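Local coordinates for protein phosphoribosylaminoimidazole carboxylase, ATPase subunit (Bacillus anthracis, PDB 4DLK) that probably catalyses the ATP-dependent carboxylation of aminoimidazole ribonucleotide with bicarbonate to give N5-carboxyaminoimidazole ribonucleotide in purine biosynthesis, at residues 189-194 / 206-211; 252-257 / 264-269. One frame throughout, in Å; residues are numbered along the deposited sequence.

Interaction 1 (189-194 / 206-211); sequences KEVSVI and FPVAEN. With ATP (adenosine-5'-triphosphate), chain F.
Backbone bonds pair 189-194 with 206-211 as antiparallel neighbours, Ser192 standing opposite Ala209 and closing a ring of two bonds: Ser192 N gives to Ala209 O at 2.9 Å, and Ala209 N returns a bond to Ser192 O. Toward one end Asn211 N reaches Glu190 O at 2.8 Å. Toward the other, Phe206 N bonds to Ile194 O, and that oxygen also lies in plane at the edge of the Phe206 ring. Two waters stitch the gaps, one between Glu190 N and Asn211 O, the other between Ile194 N and Pro207 O.

Polar side chains add bonds of their own. On the face shared by Glu190, Ser192 and Asn211, the amide nitrogen ND2 of Asn211 points within its own plane at Ser192 OG, 3.1 Å away; the hydroxyls of Ser192 and Ser276 are hydrogen-bonded, the stronger contact of Ser192 OG, and Ser221 holds Asn211 OD1, which fixes the amide's rotation. At the strand end, Lys189 NZ comes down on Glu210 OE2 from above the carboxylate plane at 3.1 Å, a salt bridge reached by a lysine chain bent at chi2 (-82°). Arg226 is the stronger partner of the same oxygen, so the carboxylate is probably kept ionised.

Apolar contacts join Val191, Val193 and Val208 on one face. Val208 forks against two neighbours, CG1 meeting Val191 CB and CG2 meeting Val193 CG2, each at 3.7 Å, with helix 229-245 packed beyond. Separately, where the pairing ends, Ile194 CB rests against Phe206 CD1.

Glu190, extended beyond CG, turns its carboxylate to the ribose of ATP, where OE2 accepts from O3' at 2.7 Å and OE1 from O2'. Such a two-hydroxyl clasp, offered by a hairpin of the central antiparallel sheet, belongs to the nucleotide site of the ATP-grasp domain.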
ATOM      1  N   LYS A 189     -19.920 -18.659  15.291  1.00 23.36           N
ATOM      2  CA  LYS A 189     -18.748 -17.946  14.775  1.00 22.03           C
ATOM      3  C   LYS A 189     -18.532 -16.630  15.513  1.00 20.82           C
ATOM      4  O   LYS A 189     -19.493 -15.973  15.917  1.00 20.02           O
ATOM      5  CB  LYS A 189     -18.923 -17.619  13.290  1.00 22.58           C
ATOM      6  CG  LYS A 189     -19.310 -18.780  12.385  1.00 23.08           C
ATOM      7  CD  LYS A 189     -18.114 -19.618  11.981  1.00 22.89           C
ATOM      8  CE  LYS A 189     -18.431 -20.445  10.737  1.00 23.03           C
ATOM      9  NZ  LYS A 189     -17.335 -21.419  10.491  1.00 23.05           N
ATOM     10  N   GLU A 190     -17.268 -16.254  15.680  1.00 19.88           N
ATOM     11  CA  GLU A 190     -16.921 -14.893  16.089  1.00 19.33           C
ATOM     12  C   GLU A 190     -16.607 -14.109  14.836  1.00 17.92           C
ATOM     13  O   GLU A 190     -15.846 -14.577  13.975  1.00 17.46           O
ATOM     14  CB  GLU A 190     -15.715 -14.881  17.023  1.00 20.45           C
ATOM     15  CG  GLU A 190     -15.906 -15.740  18.253  1.00 22.28           C
ATOM     16  CD  GLU A 190     -14.840 -15.508  19.293  1.00 23.81           C
ATOM     17  OE1 GLU A 190     -14.162 -16.488  19.665  1.00 25.89           O
ATOM     18  OE2 GLU A 190     -14.680 -14.349  19.737  1.00 24.47           O
ATOM     19  N   VAL A 191     -17.209 -12.928  14.726  1.00 16.37           N
ATOM     20  CA  VAL A 191     -17.064 -12.097  13.535  1.00 15.51           C
ATOM     21  C   VAL A 191     -16.752 -10.662  13.930  1.00 15.05           C
ATOM     22  O   VAL A 191     -16.965 -10.270  15.083  1.00 14.88           O
ATOM     23  CB  VAL A 191     -18.326 -12.137  12.626  1.00 15.44           C
ATOM     24  CG1 VAL A 191     -18.561 -13.540  12.083  1.00 15.35           C
ATOM     25  CG2 VAL A 191     -19.563 -11.630  13.360  1.00 15.32           C
ATOM     26  N   SER A 192     -16.239  -9.884  12.983  1.00 14.44           N
ATOM     27  CA  SER A 192     -15.957  -8.481  13.245  1.00 14.28           C
ATOM     28  C   SER A 192     -16.218  -7.621  12.026  1.00 14.08           C
ATOM     29  O   SER A 192     -16.152  -8.088  10.878  1.00 13.66           O
ATOM     30  CB  SER A 192     -14.526  -8.275  13.754  1.00 14.61           C
ATOM     31  OG  SER A 192     -13.579  -8.467  12.719  1.00 15.53           O
ATOM     32  N   VAL A 193     -16.544  -6.364  12.289  1.00 13.69           N
ATOM     33  CA  VAL A 193     -16.718  -5.389  11.240  1.00 13.82           C
ATOM     34  C   VAL A 193     -15.937  -4.135  11.594  1.00 13.90           C
ATOM     35  O   VAL A 193     -16.030  -3.616  12.718  1.00 13.59           O
ATOM     36  CB  VAL A 193     -18.210  -5.046  11.024  1.00 13.87           C
ATOM     37  CG1 VAL A 193     -18.364  -3.949   9.984  1.00 14.01           C
ATOM     38  CG2 VAL A 193     -18.978  -6.280  10.580  1.00 14.20           C
ATOM     39  N   ILE A 194     -15.158  -3.664  10.631  1.00 13.87           N
ATOM     40  CA  ILE A 194     -14.465  -2.397  10.767  1.00 13.76           C
ATOM     41  C   ILE A 194     -15.368  -1.332  10.163  1.00 13.45           C
ATOM     42  O   ILE A 194     -15.783  -1.449   9.007  1.00 13.12           O
ATOM     43  CB  ILE A 194     -13.113  -2.389  10.018  1.00 13.76           C
ATOM     44  CG1 ILE A 194     -12.258  -3.635  10.338  1.00 14.11           C
ATOM     45  CG2 ILE A 194     -12.375  -1.073  10.252  1.00 13.82           C
ATOM     46  CD1 ILE A 194     -11.757  -3.769  11.760  1.00 13.85           C
ATOM     47  N   PHE A 206     -16.606  -1.871   6.169  1.00 14.54           N
ATOM     48  CA  PHE A 206     -15.933  -3.002   5.530  1.00 14.87           C
ATOM     49  C   PHE A 206     -16.785  -4.277   5.612  1.00 15.22           C
ATOM     50  O   PHE A 206     -17.750  -4.326   6.390  1.00 15.75           O
ATOM     51  CB  PHE A 206     -14.560  -3.225   6.178  1.00 14.35           C
ATOM     52  CG  PHE A 206     -13.514  -2.246   5.731  1.00 14.63           C
ATOM     53  CD1 PHE A 206     -13.207  -1.135   6.505  1.00 14.54           C
ATOM     54  CD2 PHE A 206     -12.827  -2.439   4.533  1.00 14.58           C
ATOM     55  CE1 PHE A 206     -12.234  -0.234   6.095  1.00 14.66           C
ATOM     56  CE2 PHE A 206     -11.861  -1.542   4.118  1.00 14.49           C
ATOM     57  CZ  PHE A 206     -11.558  -0.443   4.900  1.00 14.63           C
ATOM     58  N   PRO A 207     -16.446  -5.309   4.810  1.00 15.49           N
ATOM     59  CA  PRO A 207     -17.130  -6.609   4.892  1.00 15.69           C
ATOM     60  C   PRO A 207     -16.981  -7.287   6.248  1.00 15.91           C
ATOM     61  O   PRO A 207     -16.071  -6.957   7.014  1.00 16.07           O
ATOM     62  CB  PRO A 207     -16.409  -7.444   3.826  1.00 15.93           C
ATOM     63  CG  PRO A 207     -15.931  -6.435   2.836  1.00 15.74           C
ATOM     64  CD  PRO A 207     -15.490  -5.278   3.686  1.00 15.63           C
ATOM     65  N   VAL A 208     -17.866  -8.235   6.532  1.00 15.56           N
ATOM     66  CA  VAL A 208     -17.784  -9.019   7.759  1.00 14.96           C
ATOM     67  C   VAL A 208     -16.656 -10.044   7.655  1.00 14.85           C
ATOM     68  O   VAL A 208     -16.545 -10.763   6.649  1.00 14.50           O
ATOM     69  CB  VAL A 208     -19.137  -9.704   8.069  1.00 15.20           C
ATOM     70  CG1 VAL A 208     -19.107 -10.382   9.430  1.00 14.46           C
ATOM     71  CG2 VAL A 208     -20.269  -8.682   8.014  1.00 15.24           C
ATOM     72  N   ALA A 209     -15.803 -10.081   8.678  1.00 14.21           N
ATOM     73  CA  ALA A 209     -14.712 -11.052   8.757  1.00 14.23           C
ATOM     74  C   ALA A 209     -15.019 -12.105   9.806  1.00 14.46           C
ATOM     75  O   ALA A 209     -15.545 -11.780  10.874  1.00 13.86           O
ATOM     76  CB  ALA A 209     -13.404 -10.360   9.109  1.00 14.31           C
ATOM     77  N   GLU A 210     -14.667 -13.355   9.506  1.00 14.33           N
ATOM     78  CA  GLU A 210     -14.774 -14.450  10.462  1.00 14.87           C
ATOM     79  C   GLU A 210     -13.430 -14.624  11.157  1.00 15.09           C
ATOM     80  O   GLU A 210     -12.405 -14.805  10.503  1.00 14.75           O
ATOM     81  CB  GLU A 210     -15.182 -15.743   9.747  1.00 15.29           C
ATOM     82  CG  GLU A 210     -15.117 -17.005  10.597  1.00 15.49           C
ATOM     83  CD  GLU A 210     -15.331 -18.272   9.777  1.00 16.16           C
ATOM     84  OE1 GLU A 210     -15.839 -18.185   8.636  1.00 16.29           O
ATOM     85  OE2 GLU A 210     -14.991 -19.365  10.277  1.00 17.20           O
ATOM     86  N   ASN A 211     -13.441 -14.583  12.483  1.00 15.14           N
ATOM     87  CA  ASN A 211     -12.201 -14.616  13.250  1.00 15.86           C
ATOM     88  C   ASN A 211     -12.007 -15.911  14.019  1.00 16.34           C
ATOM     89  O   ASN A 211     -12.894 -16.359  14.745  1.00 16.94           O
ATOM     90  CB  ASN A 211     -12.118 -13.417  14.197  1.00 15.70           C
ATOM     91  CG  ASN A 211     -12.210 -12.087  13.466  1.00 16.16           C
ATOM     92  OD1 ASN A 211     -11.644 -11.906  12.376  1.00 16.24           O
ATOM     93  ND2 ASN A 211     -12.928 -11.145  14.061  1.00 16.45           N
TER
HETATM   94  PG  ATP F 404      -8.488 -10.283  23.209  1.00 18.58           P
HETATM   95  O1G ATP F 404      -9.553  -9.281  22.820  1.00 18.04           O
HETATM   96  O2G ATP F 404      -8.365 -11.422  22.212  1.00 18.31           O
HETATM   97  O3G ATP F 404      -7.174  -9.656  23.605  1.00 18.11           O
HETATM   98  PB  ATP F 404     -10.157 -10.536  25.567  1.00 18.85           P
HETATM   99  O1B ATP F 404     -10.085 -11.435  26.763  1.00 18.75           O
HETATM  100  O2B ATP F 404     -10.169  -9.039  25.723  1.00 18.56           O
HETATM  101  O3B ATP F 404      -8.949 -10.995  24.586  1.00 18.58           O
HETATM  102  PA  ATP F 404     -12.897 -11.279  25.056  1.00 20.11           P
HETATM  103  O1A ATP F 404     -13.712 -11.190  23.797  1.00 20.28           O
HETATM  104  O2A ATP F 404     -13.282 -10.449  26.254  1.00 20.69           O
HETATM  105  O3A ATP F 404     -11.383 -10.972  24.622  1.00 19.71           O
HETATM  106  O5' ATP F 404     -12.894 -12.829  25.501  1.00 20.81           O
HETATM  107  C5' ATP F 404     -12.050 -13.774  24.842  1.00 21.18           C
HETATM  108  C4' ATP F 404     -12.842 -14.974  24.340  1.00 21.55           C
HETATM  109  O4' ATP F 404     -13.681 -15.494  25.380  1.00 22.00           O
HETATM  110  C3' ATP F 404     -13.781 -14.621  23.195  1.00 21.93           C
HETATM  111  O3' ATP F 404     -13.148 -14.728  21.917  1.00 22.14           O
HETATM  112  C2' ATP F 404     -14.911 -15.619  23.342  1.00 21.96           C
HETATM  113  O2' ATP F 404     -14.621 -16.820  22.617  1.00 23.00           O
HETATM  114  C1' ATP F 404     -14.916 -15.956  24.819  1.00 21.82           C
HETATM  115  N9  ATP F 404     -16.059 -15.247  25.435  1.00 21.72           N
HETATM  116  C8  ATP F 404     -16.009 -14.041  26.038  1.00 21.81           C
HETATM  117  N7  ATP F 404     -17.230 -13.671  26.490  1.00 21.86           N
HETATM  118  C5  ATP F 404     -18.091 -14.651  26.175  1.00 21.63           C
HETATM  119  C6  ATP F 404     -19.539 -14.898  26.362  1.00 21.60           C
HETATM  120  N6  ATP F 404     -20.320 -13.991  27.000  1.00 21.10           N
HETATM  121  N1  ATP F 404     -20.051 -16.056  25.872  1.00 21.88           N
HETATM  122  C2  ATP F 404     -19.284 -16.969  25.233  1.00 22.30           C
HETATM  123  N3  ATP F 404     -17.961 -16.808  25.034  1.00 21.85           N
HETATM  124  C4  ATP F 404     -17.317 -15.691  25.472  1.00 21.94           C
HETATM  125  O   HOH W   1     -15.114 -17.925  14.645  1.00 14.20           O
HETATM  126  O   HOH W   2     -14.268  -5.824   8.463  1.00 13.38           O

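Interaction 2 (252-257 / 264-269); sequences LAVEMF and IYINEL. With CA (calcium ion), chain D; CA (calcium ion), chain C; ATP (adenosine-5'-triphosphate), chain F; ATP (adenosine-5'-triphosphate), chain G.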
ATOM      1  N   LEU A 252     -13.501   2.164  13.980  1.00 13.25           N
ATOM      2  CA  LEU A 252     -14.074   1.365  15.054  1.00 13.26           C
ATOM      3  C   LEU A 252     -14.171  -0.091  14.635  1.00 13.14           C
ATOM      4  O   LEU A 252     -14.808  -0.417  13.632  1.00 13.24           O
ATOM      5  CB  LEU A 252     -15.454   1.893  15.461  1.00 13.26           C
ATOM      6  CG  LEU A 252     -16.135   1.202  16.648  1.00 13.18           C
ATOM      7  CD1 LEU A 252     -15.405   1.517  17.948  1.00 13.13           C
ATOM      8  CD2 LEU A 252     -17.592   1.637  16.734  1.00 13.31           C
ATOM      9  N   ALA A 253     -13.512  -0.955  15.398  1.00 12.91           N
ATOM     10  CA  ALA A 253     -13.586  -2.395  15.191  1.00 12.85           C
ATOM     11  C   ALA A 253     -14.685  -2.939  16.091  1.00 12.62           C
ATOM     12  O   ALA A 253     -14.636  -2.758  17.320  1.00 12.57           O
ATOM     13  CB  ALA A 253     -12.250  -3.040  15.536  1.00 12.63           C
ATOM     14  N   VAL A 254     -15.690  -3.575  15.489  1.00 12.20           N
ATOM     15  CA  VAL A 254     -16.804  -4.128  16.253  1.00 12.12           C
ATOM     16  C   VAL A 254     -16.729  -5.654  16.221  1.00 12.54           C
ATOM     17  O   VAL A 254     -16.957  -6.273  15.169  1.00 12.05           O
ATOM     18  CB  VAL A 254     -18.172  -3.669  15.704  1.00 12.21           C
ATOM     19  CG1 VAL A 254     -19.292  -4.185  16.594  1.00 12.16           C
ATOM     20  CG2 VAL A 254     -18.225  -2.142  15.570  1.00 11.77           C
ATOM     21  N   GLU A 255     -16.407  -6.254  17.367  1.00 12.69           N
ATOM     22  CA  GLU A 255     -16.306  -7.714  17.455  1.00 13.49           C
ATOM     23  C   GLU A 255     -17.615  -8.294  17.982  1.00 14.02           C
ATOM     24  O   GLU A 255     -18.214  -7.760  18.921  1.00 13.43           O
ATOM     25  CB  GLU A 255     -15.110  -8.131  18.321  1.00 13.85           C
ATOM     26  CG  GLU A 255     -13.761  -7.700  17.744  1.00 13.91           C
ATOM     27  CD  GLU A 255     -12.597  -8.091  18.638  1.00 14.27           C
ATOM     28  OE1 GLU A 255     -12.121  -7.237  19.415  1.00 14.40           O
ATOM     29  OE2 GLU A 255     -12.159  -9.263  18.591  1.00 14.67           O
ATOM     30  N   MET A 256     -18.066  -9.372  17.350  1.00 14.39           N
ATOM     31  CA  MET A 256     -19.412  -9.891  17.570  1.00 14.90           C
ATOM     32  C   MET A 256     -19.435 -11.411  17.696  1.00 15.04           C
ATOM     33  O   MET A 256     -18.494 -12.090  17.275  1.00 14.72           O
ATOM     34  CB  MET A 256     -20.327  -9.469  16.422  1.00 15.84           C
ATOM     35  CG  MET A 256     -20.535  -7.965  16.301  1.00 16.92           C
ATOM     36  SD  MET A 256     -21.277  -7.498  14.727  1.00 19.15           S
ATOM     37  CE  MET A 256     -19.901  -7.836  13.635  1.00 19.18           C
ATOM     38  N   PHE A 257     -20.504 -11.922  18.306  1.00 14.93           N
ATOM     39  CA  PHE A 257     -20.817 -13.338  18.317  1.00 15.88           C
ATOM     40  C   PHE A 257     -22.007 -13.561  17.386  1.00 16.63           C
ATOM     41  O   PHE A 257     -22.995 -12.813  17.437  1.00 16.56           O
ATOM     42  CB  PHE A 257     -21.208 -13.823  19.722  1.00 16.02           C
ATOM     43  CG  PHE A 257     -20.151 -13.619  20.774  1.00 16.07           C
ATOM     44  CD1 PHE A 257     -20.504 -13.150  22.035  1.00 16.25           C
ATOM     45  CD2 PHE A 257     -18.811 -13.906  20.519  1.00 16.33           C
ATOM     46  CE1 PHE A 257     -19.539 -12.971  23.023  1.00 16.27           C
ATOM     47  CE2 PHE A 257     -17.846 -13.721  21.497  1.00 16.51           C
ATOM     48  CZ  PHE A 257     -18.210 -13.258  22.751  1.00 16.26           C
ATOM     49  N   ILE A 264     -27.012 -11.817  16.471  1.00 19.59           N
ATOM     50  CA  ILE A 264     -25.726 -11.167  16.683  1.00 18.59           C
ATOM     51  C   ILE A 264     -25.739 -10.555  18.078  1.00 17.90           C
ATOM     52  O   ILE A 264     -26.733  -9.954  18.478  1.00 17.64           O
ATOM     53  CB  ILE A 264     -25.454 -10.059  15.638  1.00 18.65           C
ATOM     54  CG1 ILE A 264     -25.235 -10.655  14.239  1.00 18.87           C
ATOM     55  CG2 ILE A 264     -24.246  -9.208  16.036  1.00 18.37           C
ATOM     56  CD1 ILE A 264     -23.883 -11.315  14.041  1.00 19.10           C
ATOM     57  N   TYR A 265     -24.642 -10.734  18.808  1.00 16.81           N
ATOM     58  CA  TYR A 265     -24.381 -10.000  20.038  1.00 16.44           C
ATOM     59  C   TYR A 265     -23.055  -9.269  19.877  1.00 15.84           C
ATOM     60  O   TYR A 265     -22.105  -9.822  19.303  1.00 15.68           O
ATOM     61  CB  TYR A 265     -24.337 -10.949  21.242  1.00 17.55           C
ATOM     62  CG  TYR A 265     -25.664 -11.615  21.517  1.00 18.80           C
ATOM     63  CD1 TYR A 265     -25.968 -12.871  20.983  1.00 19.74           C
ATOM     64  CD2 TYR A 265     -26.633 -10.976  22.288  1.00 19.51           C
ATOM     65  CE1 TYR A 265     -27.200 -13.474  21.227  1.00 20.31           C
ATOM     66  CE2 TYR A 265     -27.860 -11.570  22.539  1.00 20.23           C
ATOM     67  CZ  TYR A 265     -28.140 -12.813  22.007  1.00 20.42           C
ATOM     68  OH  TYR A 265     -29.371 -13.381  22.263  1.00 20.89           O
ATOM     69  N   ILE A 266     -23.000  -8.026  20.353  1.00 14.69           N
ATOM     70  CA  ILE A 266     -21.780  -7.228  20.296  1.00 14.26           C
ATOM     71  C   ILE A 266     -20.941  -7.629  21.497  1.00 14.27           C
ATOM     72  O   ILE A 266     -21.418  -7.568  22.633  1.00 13.66           O
ATOM     73  CB  ILE A 266     -22.060  -5.703  20.347  1.00 14.24           C
ATOM     74  CG1 ILE A 266     -23.160  -5.276  19.353  1.00 14.21           C
ATOM     75  CG2 ILE A 266     -20.765  -4.903  20.170  1.00 13.93           C
ATOM     76  CD1 ILE A 266     -22.861  -5.526  17.888  1.00 13.90           C
ATOM     77  N   ASN A 267     -19.705  -8.049  21.235  1.00 14.34           N
ATOM     78  CA  ASN A 267     -18.808  -8.545  22.268  1.00 14.86           C
ATOM     79  C   ASN A 267     -17.952  -7.422  22.844  1.00 15.34           C
ATOM     80  O   ASN A 267     -18.030  -7.127  24.041  1.00 15.79           O
ATOM     81  CB  ASN A 267     -17.931  -9.685  21.725  1.00 15.05           C
ATOM     82  CG  ASN A 267     -16.920 -10.186  22.742  1.00 15.80           C
ATOM     83  OD1 ASN A 267     -17.190 -10.232  23.949  1.00 16.07           O
ATOM     84  ND2 ASN A 267     -15.745 -10.571  22.259  1.00 16.01           N
ATOM     85  N   GLU A 268     -17.130  -6.807  21.995  1.00 15.01           N
ATOM     86  CA  GLU A 268     -16.376  -5.623  22.394  1.00 15.20           C
ATOM     87  C   GLU A 268     -16.047  -4.698  21.220  1.00 14.79           C
ATOM     88  O   GLU A 268     -16.241  -5.049  20.052  1.00 14.24           O
ATOM     89  CB  GLU A 268     -15.109  -5.988  23.194  1.00 15.76           C
ATOM     90  CG  GLU A 268     -14.291  -7.136  22.627  1.00 16.01           C
ATOM     91  CD  GLU A 268     -12.964  -7.323  23.346  1.00 16.31           C
ATOM     92  OE1 GLU A 268     -12.873  -7.076  24.567  1.00 16.52           O
ATOM     93  OE2 GLU A 268     -11.986  -7.723  22.689  1.00 16.33           O
ATOM     94  N   LEU A 269     -15.558  -3.511  21.559  1.00 14.75           N
ATOM     95  CA  LEU A 269     -15.240  -2.477  20.582  1.00 15.00           C
ATOM     96  C   LEU A 269     -13.787  -2.055  20.696  1.00 15.14           C
ATOM     97  O   LEU A 269     -13.238  -2.006  21.790  1.00 15.10           O
ATOM     98  CB  LEU A 269     -16.123  -1.250  20.816  1.00 15.16           C
ATOM     99  CG  LEU A 269     -17.636  -1.473  20.826  1.00 15.40           C
ATOM    100  CD1 LEU A 269     -18.355  -0.189  21.213  1.00 15.36           C
ATOM    101  CD2 LEU A 269     -18.103  -1.977  19.468  1.00 15.06           C
TER
HETATM  102 CA    CA D 402     -10.914  -8.899  20.887  1.00 19.20          CA
HETATM  103 CA    CA C 401     -10.221  -7.340  24.177  1.00 16.76          CA
HETATM  104  PG  ATP F 404      -8.488 -10.283  23.209  1.00 18.58           P
HETATM  105  O1G ATP F 404      -9.553  -9.281  22.820  1.00 18.04           O
HETATM  106  O2G ATP F 404      -8.365 -11.422  22.212  1.00 18.31           O
HETATM  107  O3G ATP F 404      -7.174  -9.656  23.605  1.00 18.11           O
HETATM  108  PB  ATP F 404     -10.157 -10.536  25.567  1.00 18.85           P
HETATM  109  O1B ATP F 404     -10.085 -11.435  26.763  1.00 18.75           O
HETATM  110  O2B ATP F 404     -10.169  -9.039  25.723  1.00 18.56           O
HETATM  111  O3B ATP F 404      -8.949 -10.995  24.586  1.00 18.58           O
HETATM  112  PA  ATP F 404     -12.897 -11.279  25.056  1.00 20.11           P
HETATM  113  O1A ATP F 404     -13.712 -11.190  23.797  1.00 20.28           O
HETATM  114  O2A ATP F 404     -13.282 -10.449  26.254  1.00 20.69           O
HETATM  115  O3A ATP F 404     -11.383 -10.972  24.622  1.00 19.71           O
HETATM  116  O5' ATP F 404     -12.894 -12.829  25.501  1.00 20.81           O
HETATM  117  C5' ATP F 404     -12.050 -13.774  24.842  1.00 21.18           C
HETATM  118  C4' ATP F 404     -12.842 -14.974  24.340  1.00 21.55           C
HETATM  119  O4' ATP F 404     -13.681 -15.494  25.380  1.00 22.00           O
HETATM  120  C3' ATP F 404     -13.781 -14.621  23.195  1.00 21.93           C
HETATM  121  O3' ATP F 404     -13.148 -14.728  21.917  1.00 22.14           O
HETATM  122  C2' ATP F 404     -14.911 -15.619  23.342  1.00 21.96           C
HETATM  123  O2' ATP F 404     -14.621 -16.820  22.617  1.00 23.00           O
HETATM  124  C1' ATP F 404     -14.916 -15.956  24.819  1.00 21.82           C
HETATM  125  N9  ATP F 404     -16.059 -15.247  25.435  1.00 21.72           N
HETATM  126  C8  ATP F 404     -16.009 -14.041  26.038  1.00 21.81           C
HETATM  127  N7  ATP F 404     -17.230 -13.671  26.490  1.00 21.86           N
HETATM  128  C5  ATP F 404     -18.091 -14.651  26.175  1.00 21.63           C
HETATM  129  C6  ATP F 404     -19.539 -14.898  26.362  1.00 21.60           C
HETATM  130  N6  ATP F 404     -20.320 -13.991  27.000  1.00 21.10           N
HETATM  131  N1  ATP F 404     -20.051 -16.056  25.872  1.00 21.88           N
HETATM  132  C2  ATP F 404     -19.284 -16.969  25.233  1.00 22.30           C
HETATM  133  N3  ATP F 404     -17.961 -16.808  25.034  1.00 21.85           N
HETATM  134  C4  ATP F 404     -17.317 -15.691  25.472  1.00 21.94           C
HETATM  135  PG  ATP G 405      -7.675  -8.982  19.180  1.00 25.00           P
HETATM  136  O1G ATP G 405      -6.656  -8.991  20.301  1.00 23.30           O
HETATM  137  O2G ATP G 405      -7.759 -10.268  18.392  1.00 24.74           O
HETATM  138  O3G ATP G 405      -9.030  -8.417  19.553  1.00 24.51           O
HETATM  139  PB  ATP G 405      -6.254  -6.625  18.461  1.00 23.50           P
HETATM  140  O1B ATP G 405      -6.179  -5.681  17.276  1.00 22.73           O
HETATM  141  O2B ATP G 405      -6.793  -6.115  19.786  1.00 22.84           O
HETATM  142  O3B ATP G 405      -7.083  -7.948  18.070  1.00 23.78           O
HETATM  143  PA  ATP G 405      -3.406  -6.486  18.341  1.00 26.38           P
HETATM  144  O1A ATP G 405      -3.294  -6.285  16.849  1.00 25.47           O
HETATM  145  O2A ATP G 405      -2.330  -7.222  19.102  1.00 24.81           O
HETATM  146  O3A ATP G 405      -4.790  -7.234  18.722  1.00 25.18           O
HETATM  147  O5' ATP G 405      -3.614  -5.050  19.015  1.00 27.52           O
HETATM  148  C5' ATP G 405      -2.557  -4.102  19.048  1.00 27.98           C
HETATM  149  C4' ATP G 405      -3.032  -3.070  20.051  1.00 29.44           C
HETATM  150  O4' ATP G 405      -3.118  -3.659  21.350  1.00 30.51           O
HETATM  151  C3' ATP G 405      -2.094  -1.884  20.145  1.00 30.46           C
HETATM  152  O3' ATP G 405      -2.929  -0.721  20.069  1.00 29.94           O
HETATM  153  C2' ATP G 405      -1.456  -2.012  21.515  1.00 30.99           C
HETATM  154  O2' ATP G 405      -1.183  -0.726  22.082  1.00 30.56           O
HETATM  155  C1' ATP G 405      -2.533  -2.763  22.296  1.00 31.81           C
HETATM  156  N9  ATP G 405      -2.033  -3.487  23.497  1.00 33.76           N
HETATM  157  C8  ATP G 405      -0.839  -4.107  23.639  1.00 33.78           C
HETATM  158  N7  ATP G 405      -0.722  -4.662  24.875  1.00 34.11           N
HETATM  159  C5  ATP G 405      -1.859  -4.400  25.548  1.00 34.24           C
HETATM  160  C6  ATP G 405      -2.397  -4.692  26.901  1.00 34.38           C
HETATM  161  N6  ATP G 405      -1.662  -5.396  27.794  1.00 34.16           N
HETATM  162  N1  ATP G 405      -3.639  -4.236  27.209  1.00 34.43           N
HETATM  163  C2  ATP G 405      -4.378  -3.532  26.326  1.00 34.47           C
HETATM  164  N3  ATP G 405      -3.950  -3.231  25.081  1.00 34.71           N
HETATM  165  C4  ATP G 405      -2.724  -3.627  24.637  1.00 34.19           C
HETATM  166  O   HOH W   3     -15.781 -11.760  19.093  1.00 23.71           O
HETATM  167  O   HOH W   4     -10.230  -6.165  26.254  1.00 18.97           O
HETATM  168  O   HOH W   5      -7.927  -7.103  24.261  1.00 19.07           O
HETATM  169  O   HOH W   6     -10.382  -5.068  23.581  1.00 21.28           O
HETATM  170  O   HOH W   7     -12.889 -10.378  21.372  1.00 19.83           O
HETATM  171  O   HOH W   8     -10.497 -11.346  20.422  1.00 19.62           O
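Phe257 and Asn267 meet obliquely, ring and amide planes 27° apart, with Asn267 CB over one face of the ring in a CH-pi contact, 4.0 Å from its centroid. With CG anti to the backbone N (chi1 177°), Asn267 carries its amide past Phe257 CZ, and ND2 donates a 2.6 Å bond to O1A of the ATP of chain F. Phe187 stacks on the Phe257 ring, whose CZ also approaches the adenine atom C5 of that ATP.

A classic beta bulge in this hairpin of the ATP-grasp domain sets two residues, Asn267 and Glu268, against the single residue Glu255: Glu255 O takes Asn267 N at 2.8 Å and Glu268 N only weakly.

The carboxylates of the bulge residues Glu255 and Glu268 converge on metal. Glu255 grips one calcium ion through both oxygens, while Glu268 OE2 bridges that ion, at 2.4 Å, and a second, which OE1 also binds; Arg107 bonds to OE1. The gamma-phosphate oxygen O1G of the chain F ATP joins both ions, and O3G of the ATP of chain G binds the ion that Glu255 grips.

On the reverse face, Met256 and Ile266 lie side by side, CG against CD1 at 3.7 Å, and Leu269 CD2 runs alongside Val254 CG1 at 3.8 Å.

Of the four segments' strands, 189-197 comes first along the chain and turns back into strand 203-214, where interaction 1 closes the first hairpin. The chain then runs through strand 217-223 and helix 229-245 before strand 250-258 returns to the edge of 189-197 away from 203-214; its turn into 264-270 is closed by interaction 2. The two loops follow in series, neither nesting nor crossing. They are joined laterally: Val191 O probably accepts from Met256 N at 2.7 Å, and Val193 O from Val254 N. The order 264-270, 250-258, 189-197, 203-214 thus makes one continuous stretch of sheet, which addresses the same ATP at its ribose from interaction 1 and at its phosphates from interaction 2.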